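Local coordinates for vitamin B12-binding protein (PDB 5YSC), which binds vitamin B12 in the periplasm and probably hands it to the membrane subunit BtuC of the BtuCDF importer, at residues A[50-55]-A[251-256]; A[139-144]-A[257-262]; A[157-162]-A[245-250]; A[186-191]-A[196-201]. All coordinates share one frame; numbering follows the deposited sequence.

Interaction 1: residues A[50-55]-A[251-256]; sequences SDYPPQ and TPRTLD
Arg253 lays its guanidinium flat on the ring of Tyr52. The two planes are only 12° apart and their centres 3.8 Å, a parallel stack with cation-pi character: Arg253 CZ sits 3.7 Å from the centroid of the Tyr52 ring. The overlap is offset. Arg253 NH2 reaches past the ring's root to Tyr52 CB at 3.4 Å, while the methylene Arg253 CD lies over the same face nearer the hydroxyl end, a CH-pi contact. The arginine chain bends at its third torsion (chi3 -70°), which turns the guanidinium so that it meets the ring with its face and keeps its rim for polar partners. On that rim Arg253 NH2 makes a salt bridge with Glu32 and also donates to a water at 2.9 Å. This water lies in the guanidinium plane and gives a hydrogen to Asp51 OD1 at 2.7 Å, bridging two opposite charges: Asp51 OD1 and Arg253 NH2 stay 4.8 Å apart. Asp51 is thus tied to two arginines, Arg249 directly and Arg253 through the water, which would probably favour its ionised form. In the backbone leading to Arg253, Thr254 OG1 accepts from Thr251 N at 2.9 Å, and Thr251 OG1 weakly caps Arg253 N. Thr251 and Thr254 fit a capping box, within a type I turn, at the start of helix 254-267, and the stack fastens the loop after strand 43-45 to that helix start, close to the cobalamin site.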
# COMPACT_ATOMS: atom_id res chain seq x y z
N SER A 50 3.45 12.05 -1.02
CA SER A 50 4.61 11.64 -0.22
C SER A 50 4.62 12.53 1.01
O SER A 50 5.33 13.53 1.09
CB SER A 50 5.91 11.75 -1.01
OG SER A 50 6.00 10.79 -2.04
N ASP A 51 3.79 12.15 1.98
CA ASP A 51 3.59 12.95 3.20
C ASP A 51 4.08 12.25 4.45
O ASP A 51 3.73 12.67 5.57
CB ASP A 51 2.12 13.29 3.36
CG ASP A 51 1.23 12.06 3.42
OD1 ASP A 51 1.70 10.90 3.55
OD2 ASP A 51 0.00 12.30 3.36
N TYR A 52 4.88 11.19 4.30
CA TYR A 52 5.38 10.47 5.42
C TYR A 52 6.79 9.95 5.14
O TYR A 52 7.02 9.37 4.07
CB TYR A 52 4.51 9.28 5.81
CG TYR A 52 4.87 8.82 7.20
CD1 TYR A 52 4.31 9.43 8.30
CD2 TYR A 52 5.87 7.88 7.41
CE1 TYR A 52 4.68 9.08 9.56
CE2 TYR A 52 6.25 7.50 8.72
CZ TYR A 52 5.65 8.13 9.78
OH TYR A 52 6.04 7.77 11.08
N PRO A 53 7.72 10.10 6.07
CA PRO A 53 7.66 10.91 7.30
C PRO A 53 7.30 12.35 6.93
O PRO A 53 7.49 12.77 5.79
CB PRO A 53 9.07 10.83 7.85
CG PRO A 53 9.65 9.58 7.31
CD PRO A 53 9.06 9.51 5.90
N PRO A 54 6.69 13.11 7.84
CA PRO A 54 6.09 14.37 7.40
C PRO A 54 7.05 15.39 6.81
O PRO A 54 6.60 16.21 6.02
CB PRO A 54 5.41 14.89 8.68
CG PRO A 54 5.13 13.61 9.49
CD PRO A 54 6.31 12.72 9.21
N GLN A 55 8.34 15.37 7.15
CA GLN A 55 9.28 16.31 6.56
C GLN A 55 9.31 16.18 5.03
O GLN A 55 9.76 17.09 4.34
CB GLN A 55 10.69 16.11 7.13
CG GLN A 55 11.30 14.78 6.89
CD GLN A 55 12.40 14.45 7.90
OE1 GLN A 55 12.32 13.45 8.62
NE2 GLN A 55 13.43 15.31 7.96
N THR A 251 4.90 -0.35 3.27
CA THR A 251 5.87 0.41 4.05
C THR A 251 6.00 -0.27 5.40
O THR A 251 5.25 -1.21 5.70
CB THR A 251 5.42 1.85 4.33
OG1 THR A 251 4.35 1.76 5.27
CG2 THR A 251 4.87 2.53 3.09
N PRO A 252 6.91 0.18 6.25
CA PRO A 252 6.88 -0.31 7.64
C PRO A 252 5.55 -0.14 8.34
O PRO A 252 5.19 -0.99 9.17
CB PRO A 252 7.97 0.53 8.31
CG PRO A 252 8.94 0.79 7.13
CD PRO A 252 8.02 1.10 6.01
N ARG A 253 4.79 0.93 8.01
CA ARG A 253 3.51 1.12 8.65
C ARG A 253 2.48 0.09 8.20
O ARG A 253 1.44 -0.06 8.84
CB ARG A 253 3.04 2.56 8.45
CG ARG A 253 4.01 3.57 8.96
CD ARG A 253 3.39 4.94 9.10
NE ARG A 253 3.10 5.53 7.81
CZ ARG A 253 2.23 6.51 7.57
NH1 ARG A 253 1.46 7.00 8.53
NH2 ARG A 253 2.10 6.98 6.32
N THR A 254 2.74 -0.65 7.13
CA THR A 254 1.81 -1.72 6.77
C THR A 254 1.68 -2.74 7.90
O THR A 254 0.64 -3.35 8.03
CB THR A 254 2.25 -2.39 5.46
OG1 THR A 254 2.45 -1.36 4.47
CG2 THR A 254 1.21 -3.39 4.94
N LEU A 255 2.69 -2.88 8.76
CA LEU A 255 2.47 -3.80 9.87
C LEU A 255 1.43 -3.28 10.87
O LEU A 255 0.76 -4.10 11.50
CB LEU A 255 3.80 -4.11 10.54
CG LEU A 255 4.77 -4.78 9.56
CD1 LEU A 255 6.05 -5.16 10.33
CD2 LEU A 255 4.20 -5.97 8.81
N ASP A 256 1.20 -1.96 10.96
CA ASP A 256 0.02 -1.49 11.68
C ASP A 256 -1.27 -1.80 10.93
O ASP A 256 -2.29 -2.10 11.54
CB ASP A 256 0.10 0.02 11.96
CG ASP A 256 1.08 0.37 13.10
OD1 ASP A 256 1.26 -0.46 14.02
OD2 ASP A 256 1.69 1.43 13.08
O HOH W 1 0.81 9.48 5.71

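Interaction 2: residues A[139-144]-A[257-262]; sequences RQRLQD and AVEQVC
Arg141 and Glu259 join two long helices, 128-148 and 254-267, by a surface salt bridge. In the family fold to which BtuF belongs, a long helix links the two lobes that enclose the ligand, and helix 128-148, lying between the two parallel sheets in the chain, is consistent with that part. The charged contact rests on one N-H: Arg141 NH2 donates to Glu259 OE1 at 3.0 Å with an N-H...O angle of 151°. The oxygen lies close to the guanidinium plane, but the donor comes in from above the carboxylate, whose plane is turned 72° against that of the arginine. The paired, coplanar fork of a two-point bridge is therefore absent. The strongest polar partner of Arg141 NH2 is Asp256, about one turn before Glu259 on helix 254-267, so two carboxylates balance the arginine's charge.

The reach comes from a fully stretched chain: CG is anti to the backbone N (chi1 -176°), and the chain runs extended as far as NE, carrying the guanidinium across to the other helix. Leu142 and Val258 do not meet each other; they pack on Leu181 and Val178 of helix 176-181, while Cys262 is bonded to Cys182 in a disulfide. Water supplies the remaining link: one molecule accepts from Arg141 NE at 3.2 Å and donates to Glu259 OE1 at 2.9 Å, giving that oxygen a second bond.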
# COMPACT_ATOMS: atom_id res chain seq x y z
N ARG A 139 11.14 -7.64 9.50
CA ARG A 139 11.01 -9.08 9.38
C ARG A 139 10.61 -9.72 10.70
O ARG A 139 9.77 -10.64 10.73
CB ARG A 139 12.33 -9.66 8.86
CG ARG A 139 12.60 -9.27 7.41
CD ARG A 139 13.67 -10.14 6.73
NE ARG A 139 13.78 -9.83 5.30
CZ ARG A 139 14.77 -9.15 4.73
NH1 ARG A 139 15.80 -8.71 5.44
NH2 ARG A 139 14.74 -8.93 3.41
N GLN A 140 11.21 -9.27 11.79
CA GLN A 140 10.88 -9.86 13.08
C GLN A 140 9.44 -9.54 13.47
O GLN A 140 8.69 -10.44 13.87
CB GLN A 140 11.85 -9.39 14.16
CG GLN A 140 11.61 -10.12 15.49
CD GLN A 140 11.64 -11.63 15.31
OE1 GLN A 140 10.76 -12.37 15.80
NE2 GLN A 140 12.64 -12.11 14.56
N ARG A 141 9.01 -8.29 13.30
CA ARG A 141 7.61 -7.97 13.63
C ARG A 141 6.65 -8.72 12.72
O ARG A 141 5.59 -9.17 13.15
CB ARG A 141 7.37 -6.46 13.55
CG ARG A 141 5.97 -6.07 13.98
CD ARG A 141 5.76 -4.58 14.00
NE ARG A 141 4.36 -4.27 14.34
CZ ARG A 141 3.75 -3.11 14.06
NH1 ARG A 141 4.37 -2.13 13.43
NH2 ARG A 141 2.48 -2.94 14.38
N LEU A 142 7.02 -8.89 11.44
CA LEU A 142 6.15 -9.62 10.54
C LEU A 142 6.02 -11.06 11.00
O LEU A 142 4.93 -11.64 10.93
CB LEU A 142 6.69 -9.57 9.10
CG LEU A 142 5.92 -10.40 8.06
CD1 LEU A 142 4.48 -10.05 7.94
CD2 LEU A 142 6.56 -10.19 6.69
N GLN A 143 7.12 -11.63 11.47
CA GLN A 143 7.11 -12.97 12.05
C GLN A 143 6.20 -13.01 13.27
O GLN A 143 5.39 -13.93 13.44
CB GLN A 143 8.53 -13.38 12.41
CG GLN A 143 8.66 -14.66 13.21
CD GLN A 143 8.09 -15.87 12.51
OE1 GLN A 143 8.04 -15.93 11.27
NE2 GLN A 143 7.66 -16.85 13.30
N ASP A 144 6.33 -12.01 14.14
CA ASP A 144 5.48 -11.97 15.32
C ASP A 144 4.01 -11.93 14.92
O ASP A 144 3.18 -12.64 15.49
CB ASP A 144 5.83 -10.75 16.18
CG ASP A 144 7.21 -10.84 16.81
OD1 ASP A 144 7.75 -11.97 16.94
OD2 ASP A 144 7.76 -9.77 17.16
N ALA A 257 -1.26 -1.75 9.60
CA ALA A 257 -2.42 -2.23 8.88
C ALA A 257 -2.66 -3.72 9.12
O ALA A 257 -3.81 -4.15 9.20
CB ALA A 257 -2.28 -1.99 7.38
N VAL A 258 -1.60 -4.53 9.13
CA VAL A 258 -1.75 -5.94 9.47
C VAL A 258 -2.44 -6.09 10.82
O VAL A 258 -3.41 -6.82 10.96
CB VAL A 258 -0.40 -6.66 9.44
CG1 VAL A 258 -0.52 -8.04 10.06
CG2 VAL A 258 0.07 -6.78 7.98
N GLU A 259 -1.95 -5.39 11.82
CA GLU A 259 -2.61 -5.46 13.13
C GLU A 259 -4.08 -5.04 13.04
O GLU A 259 -4.97 -5.68 13.63
CB GLU A 259 -1.81 -4.59 14.13
CG GLU A 259 -1.71 -5.12 15.50
CD GLU A 259 -0.77 -4.29 16.36
OE1 GLU A 259 0.47 -4.35 16.15
OE2 GLU A 259 -1.30 -3.59 17.27
N GLN A 260 -4.38 -3.95 12.33
CA GLN A 260 -5.75 -3.43 12.29
C GLN A 260 -6.67 -4.42 11.59
O GLN A 260 -7.74 -4.77 12.10
CB GLN A 260 -5.78 -2.07 11.58
CG GLN A 260 -7.14 -1.39 11.60
CD GLN A 260 -7.17 -0.07 10.89
OE1 GLN A 260 -6.66 0.08 9.79
NE2 GLN A 260 -7.79 0.91 11.54
N VAL A 261 -6.24 -4.88 10.41
CA VAL A 261 -7.02 -5.83 9.63
C VAL A 261 -7.23 -7.11 10.41
O VAL A 261 -8.36 -7.61 10.52
CB VAL A 261 -6.33 -6.11 8.28
CG1 VAL A 261 -6.94 -7.37 7.59
CG2 VAL A 261 -6.51 -4.90 7.44
N CYS A 262 -6.14 -7.66 10.95
CA CYS A 262 -6.16 -8.94 11.65
C CYS A 262 -7.00 -8.87 12.92
O CYS A 262 -7.71 -9.83 13.26
CB CYS A 262 -4.75 -9.35 11.99
SG CYS A 262 -3.82 -10.21 10.72
O HOH W 2 2.74 -6.23 16.26

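Interaction 3: residues A[157-162]-A[245-250]; sequences YFYQLS and DWLNRP
Part of the wall of the cyanocobalamin pocket is built here from the end of strand 155-159 and the short helix 244-248, with Leu161, Asp245, Asn248 and Arg249 all among the pocket residues. The central polar link joins Asn248 to Tyr159: Asn248 ND2 donates to Tyr159 OH at 2.9 Å, the N-H...O angle being 152°. The phenol oxygen lies somewhat tilted from the amide plane, and ring and amide are turned 38° against each other. Asn248 OD1 lies at the edge of the ring, 3.6 Å from Tyr159 CE2, so the whole amide sits beside the phenol end. Tyr159 projects from the strand with its CG trans to the backbone nitrogen (chi1 176°), bringing the hydroxyl to the helix, whose side chains come from the opposite direction. Leu247 supplies the apolar share: its CD2 methyl approaches the ring obliquely, 3.4 Å from Tyr159 CZ, and touches the hydroxyl oxygen as well. On the pocket side, Leu161 CD2 packs 3.7 Å from Asn248 ND2, and the leucine side chain lies about 4 Å from the bound cobalamin. Asp245 OD1 on the helix and Arg249 NE just after it each hydrogen-bond the ligand, while Arg249 is also anchored by a salt bridge to Glu32. With Tyr159 and Asn248 buried, their mutual bond gives each a polar partner in the interior. Around the contact, Tyr159 leans on Phe212 of the adjacent strand 210-213, Leu247 packs on Ala257 of helix 254-267, and Asn248 touches Pro175 just before helix 176-181.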
# COMPACT_ATOMS: atom_id res chain seq x y z
N TYR A 157 -14.29 -11.04 2.98
CA TYR A 157 -14.38 -9.60 3.13
C TYR A 157 -14.55 -8.89 1.78
O TYR A 157 -14.19 -9.40 0.71
CB TYR A 157 -13.13 -9.04 3.86
CG TYR A 157 -11.90 -9.03 3.01
CD1 TYR A 157 -11.06 -10.14 2.95
CD2 TYR A 157 -11.59 -7.92 2.21
CE1 TYR A 157 -9.94 -10.15 2.13
CE2 TYR A 157 -10.50 -7.92 1.38
CZ TYR A 157 -9.67 -9.05 1.37
OH TYR A 157 -8.57 -9.11 0.55
N PHE A 158 -15.12 -7.71 1.87
CA PHE A 158 -15.14 -6.71 0.82
C PHE A 158 -14.33 -5.51 1.29
O PHE A 158 -14.59 -5.01 2.38
CB PHE A 158 -16.59 -6.33 0.55
CG PHE A 158 -16.76 -5.18 -0.38
CD1 PHE A 158 -16.10 -5.16 -1.60
CD2 PHE A 158 -17.59 -4.12 -0.05
CE1 PHE A 158 -16.27 -4.10 -2.47
CE2 PHE A 158 -17.73 -3.05 -0.90
CZ PHE A 158 -17.07 -3.04 -2.11
N TYR A 159 -13.36 -5.06 0.48
CA TYR A 159 -12.63 -3.82 0.78
C TYR A 159 -12.86 -2.79 -0.31
O TYR A 159 -12.42 -2.97 -1.46
CB TYR A 159 -11.12 -4.06 0.94
CG TYR A 159 -10.35 -2.75 1.15
CD1 TYR A 159 -10.78 -1.81 2.07
CD2 TYR A 159 -9.22 -2.48 0.43
CE1 TYR A 159 -10.10 -0.62 2.26
CE2 TYR A 159 -8.50 -1.30 0.61
CZ TYR A 159 -8.96 -0.38 1.52
OH TYR A 159 -8.26 0.79 1.69
N GLN A 160 -13.51 -1.71 0.09
CA GLN A 160 -13.87 -0.58 -0.74
C GLN A 160 -12.79 0.50 -0.73
O GLN A 160 -12.46 1.04 0.33
CB GLN A 160 -15.18 -0.04 -0.15
CG GLN A 160 -15.98 0.74 -1.06
CD GLN A 160 -17.33 0.99 -0.47
OE1 GLN A 160 -17.64 0.59 0.67
NE2 GLN A 160 -18.16 1.63 -1.26
N LEU A 161 -12.28 0.86 -1.91
CA LEU A 161 -11.37 2.00 -2.04
C LEU A 161 -12.10 3.34 -2.15
O LEU A 161 -11.50 4.39 -1.88
CB LEU A 161 -10.49 1.82 -3.27
CG LEU A 161 -9.47 0.70 -3.23
CD1 LEU A 161 -8.76 0.68 -4.55
CD2 LEU A 161 -8.43 0.93 -2.11
N SER A 162 -13.36 3.33 -2.57
CA SER A 162 -14.17 4.53 -2.70
C SER A 162 -15.63 4.10 -2.65
O SER A 162 -15.96 2.95 -2.89
CB SER A 162 -13.87 5.27 -3.99
OG SER A 162 -13.80 4.38 -5.10
N ASP A 245 -3.46 4.94 4.56
CA ASP A 245 -2.02 5.20 4.47
C ASP A 245 -1.21 3.96 4.84
O ASP A 245 -0.21 3.63 4.20
CB ASP A 245 -1.64 6.36 5.39
CG ASP A 245 -2.16 7.73 4.92
OD1 ASP A 245 -2.80 7.83 3.85
OD2 ASP A 245 -1.92 8.72 5.71
N TRP A 246 -1.63 3.25 5.88
CA TRP A 246 -0.90 2.06 6.30
C TRP A 246 -1.09 0.93 5.32
O TRP A 246 -0.17 0.13 5.09
CB TRP A 246 -1.41 1.58 7.67
CG TRP A 246 -1.29 2.53 8.81
CD1 TRP A 246 -0.50 3.66 8.92
CD2 TRP A 246 -1.99 2.41 10.04
NE1 TRP A 246 -0.70 4.25 10.15
CE2 TRP A 246 -1.62 3.51 10.85
CE3 TRP A 246 -2.91 1.50 10.53
CZ2 TRP A 246 -2.11 3.68 12.11
CZ3 TRP A 246 -3.44 1.69 11.80
CH2 TRP A 246 -3.05 2.78 12.57
N LEU A 247 -2.32 0.81 4.83
CA LEU A 247 -2.77 -0.36 4.12
C LEU A 247 -2.36 -0.33 2.66
O LEU A 247 -1.80 -1.30 2.15
CB LEU A 247 -4.29 -0.45 4.25
CG LEU A 247 -4.89 -1.63 3.50
CD1 LEU A 247 -4.48 -3.00 4.05
CD2 LEU A 247 -6.38 -1.44 3.48
N ASN A 248 -2.58 0.79 2.01
CA ASN A 248 -2.48 0.85 0.57
C ASN A 248 -1.10 1.26 0.07
O ASN A 248 -0.85 1.21 -1.15
CB ASN A 248 -3.56 1.78 0.05
CG ASN A 248 -4.95 1.19 0.28
OD1 ASN A 248 -5.10 -0.02 0.30
ND2 ASN A 248 -5.95 2.03 0.43
N ARG A 249 -0.19 1.63 0.97
CA ARG A 249 1.22 1.81 0.69
C ARG A 249 2.01 0.69 1.33
O ARG A 249 1.92 0.52 2.55
CB ARG A 249 1.75 3.14 1.25
CG ARG A 249 0.97 4.36 0.98
CD ARG A 249 1.51 5.51 1.79
NE ARG A 249 0.65 6.66 1.70
CZ ARG A 249 1.01 7.86 2.16
NH1 ARG A 249 2.21 8.02 2.70
NH2 ARG A 249 0.18 8.89 2.03
N PRO A 250 2.87 -0.00 0.62
CA PRO A 250 3.70 -1.02 1.27
C PRO A 250 4.95 -0.45 1.92
O PRO A 250 5.90 -0.04 1.24
CB PRO A 250 4.07 -1.97 0.12
CG PRO A 250 3.17 -1.61 -0.99
CD PRO A 250 2.82 -0.18 -0.84

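Interaction 4: residues A[186-191]-A[196-201]; sequences NIFADS and PQVSIE
Ser191 OG donates to Phe188 O at 2.7 Å, a short bond inside segment 186-191, and Ser191 OG also rests 3.7 Å from Pro196 CG across the interface. The bond folds segment 186-191 back on itself and belongs to a run of turns that follows edge strand 184-186 of the second parallel sheet. First comes an Asx turn, in which Phe188 N donates to Asn186 OD1 at 3.0 Å; the bond is nearly straight at the hydrogen, but the donor stands well above the carbonyl plane of the amide. A type I turn spans Asn186 to Ala189, and an inverse gamma turn centred on Asp190 follows. Together they point Phe188 and Ser191 at segment 196-201, which meets them with Val198 and Pro196.

Across the segments the contact is apolar, without a hydrogen bond. Phe188 and Val198 approach from opposite directions, and the benzyl ring is turned so that it offers a face to the valine. Pro196, just before the weakly bonded strand 197-198, and Val198 within it both point at the turns; that strand pairs antiparallel with strand 166-167. Beyond them Ser199 holds the N-cap of helix 200-206, whose Val203 touches both Phe188 and Val198. Glu201 on the first turn of the helix is predicted to matter for docking on BtuC, and the packing joins that helix start to the sheet edge. Val198 CG1, held anti to the carbonyl carbon (chi1 -62°), lies over one face of the Phe188 ring, toward its rim, as a CH-pi contact, 3.8 Å from the centroid and 18° off the normal.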
# COMPACT_ATOMS: atom_id res chain seq x y z
N ASN A 186 -10.86 -12.37 -0.26
CA ASN A 186 -11.46 -11.30 -1.03
C ASN A 186 -12.61 -11.81 -1.87
O ASN A 186 -12.41 -12.72 -2.68
CB ASN A 186 -10.39 -10.66 -1.91
CG ASN A 186 -10.92 -9.58 -2.80
OD1 ASN A 186 -12.01 -9.05 -2.59
ND2 ASN A 186 -10.13 -9.22 -3.80
N ILE A 187 -13.81 -11.22 -1.72
CA ILE A 187 -14.98 -11.69 -2.47
C ILE A 187 -14.84 -11.41 -3.96
O ILE A 187 -15.53 -12.03 -4.78
CB ILE A 187 -16.30 -11.06 -1.97
CG1 ILE A 187 -16.25 -9.52 -2.01
CG2 ILE A 187 -16.65 -11.57 -0.57
CD1 ILE A 187 -17.64 -8.84 -1.85
N PHE A 188 -13.99 -10.46 -4.34
CA PHE A 188 -13.81 -10.11 -5.74
C PHE A 188 -12.47 -10.59 -6.27
O PHE A 188 -11.99 -10.08 -7.29
CB PHE A 188 -13.99 -8.61 -5.91
CG PHE A 188 -15.42 -8.16 -5.85
CD1 PHE A 188 -16.29 -8.45 -6.90
CD2 PHE A 188 -15.91 -7.45 -4.76
CE1 PHE A 188 -17.63 -8.04 -6.87
CE2 PHE A 188 -17.24 -7.03 -4.71
CZ PHE A 188 -18.11 -7.32 -5.77
N ALA A 189 -11.88 -11.60 -5.64
CA ALA A 189 -10.55 -12.04 -6.02
C ALA A 189 -10.51 -12.40 -7.50
O ALA A 189 -9.57 -12.03 -8.21
CB ALA A 189 -10.15 -13.25 -5.19
N ASP A 190 -11.52 -13.13 -7.97
CA ASP A 190 -11.57 -13.59 -9.36
C ASP A 190 -12.30 -12.56 -10.23
O ASP A 190 -13.42 -12.78 -10.68
CB ASP A 190 -12.25 -14.95 -9.45
CG ASP A 190 -11.56 -16.00 -8.63
OD1 ASP A 190 -10.31 -15.90 -8.50
OD2 ASP A 190 -12.26 -16.91 -8.11
N SER A 191 -11.64 -11.43 -10.44
CA SER A 191 -12.11 -10.42 -11.38
C SER A 191 -11.15 -10.33 -12.56
O SER A 191 -9.98 -10.73 -12.50
CB SER A 191 -12.24 -9.03 -10.73
OG SER A 191 -13.08 -9.08 -9.59
N PRO A 196 -11.21 -3.61 -10.00
CA PRO A 196 -12.48 -3.47 -10.71
C PRO A 196 -13.42 -2.47 -10.08
O PRO A 196 -13.48 -2.30 -8.86
CB PRO A 196 -13.08 -4.88 -10.63
CG PRO A 196 -12.48 -5.47 -9.44
CD PRO A 196 -11.12 -4.89 -9.29
N GLN A 197 -14.20 -1.84 -10.94
CA GLN A 197 -15.35 -1.08 -10.51
C GLN A 197 -16.50 -2.08 -10.38
O GLN A 197 -16.69 -2.92 -11.25
CB GLN A 197 -15.68 -0.00 -11.54
CG GLN A 197 -16.73 0.97 -11.08
CD GLN A 197 -16.99 2.05 -12.11
OE1 GLN A 197 -16.07 2.58 -12.71
NE2 GLN A 197 -18.26 2.37 -12.31
N VAL A 198 -17.24 -2.00 -9.28
CA VAL A 198 -18.30 -2.95 -9.00
C VAL A 198 -19.58 -2.19 -8.65
O VAL A 198 -19.54 -1.08 -8.13
CB VAL A 198 -17.93 -3.92 -7.85
CG1 VAL A 198 -16.70 -4.77 -8.22
CG2 VAL A 198 -17.71 -3.14 -6.52
N SER A 199 -20.72 -2.81 -8.94
CA SER A 199 -22.01 -2.23 -8.64
C SER A 199 -22.46 -2.62 -7.23
O SER A 199 -22.02 -3.62 -6.67
CB SER A 199 -23.05 -2.71 -9.66
OG SER A 199 -23.42 -4.04 -9.37
N ILE A 200 -23.39 -1.83 -6.69
CA ILE A 200 -24.01 -2.17 -5.41
C ILE A 200 -24.52 -3.60 -5.44
O ILE A 200 -24.30 -4.37 -4.51
CB ILE A 200 -25.16 -1.19 -5.08
CG1 ILE A 200 -24.60 0.13 -4.56
CG2 ILE A 200 -26.11 -1.82 -4.05
CD1 ILE A 200 -25.65 1.14 -4.09
N GLU A 201 -25.23 -3.95 -6.52
CA GLU A 201 -25.81 -5.29 -6.64
C GLU A 201 -24.73 -6.37 -6.55
O GLU A 201 -24.91 -7.39 -5.88
CB GLU A 201 -26.57 -5.40 -7.96
CG GLU A 201 -27.92 -4.66 -8.03
CD GLU A 201 -27.83 -3.17 -7.74
OE1 GLU A 201 -28.76 -2.64 -7.07
OE2 GLU A 201 -26.84 -2.53 -8.17

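Overall arrangement
From the N terminus, the 50-55 loop after strand 43-45 is the first segment in the chain, and interaction 1 closes a loop of nearly 200 residues at the start of helix 254-267. Segment 139-144 lies inside that loop but pairs beyond it, with 257-262 on the same helix, so interactions 1 and 2 cross and touch through helix 254-267. Interaction 3 falls within both spans, joining strand 155-159 to helix 244-248, and it meets interaction 1 through Arg249 and Asp51. Interaction 4, innermost and shortest, closes a local loop beside strand 155-159, where Tyr157 and Ile187 meet, about 28 Å between centres from interaction 1.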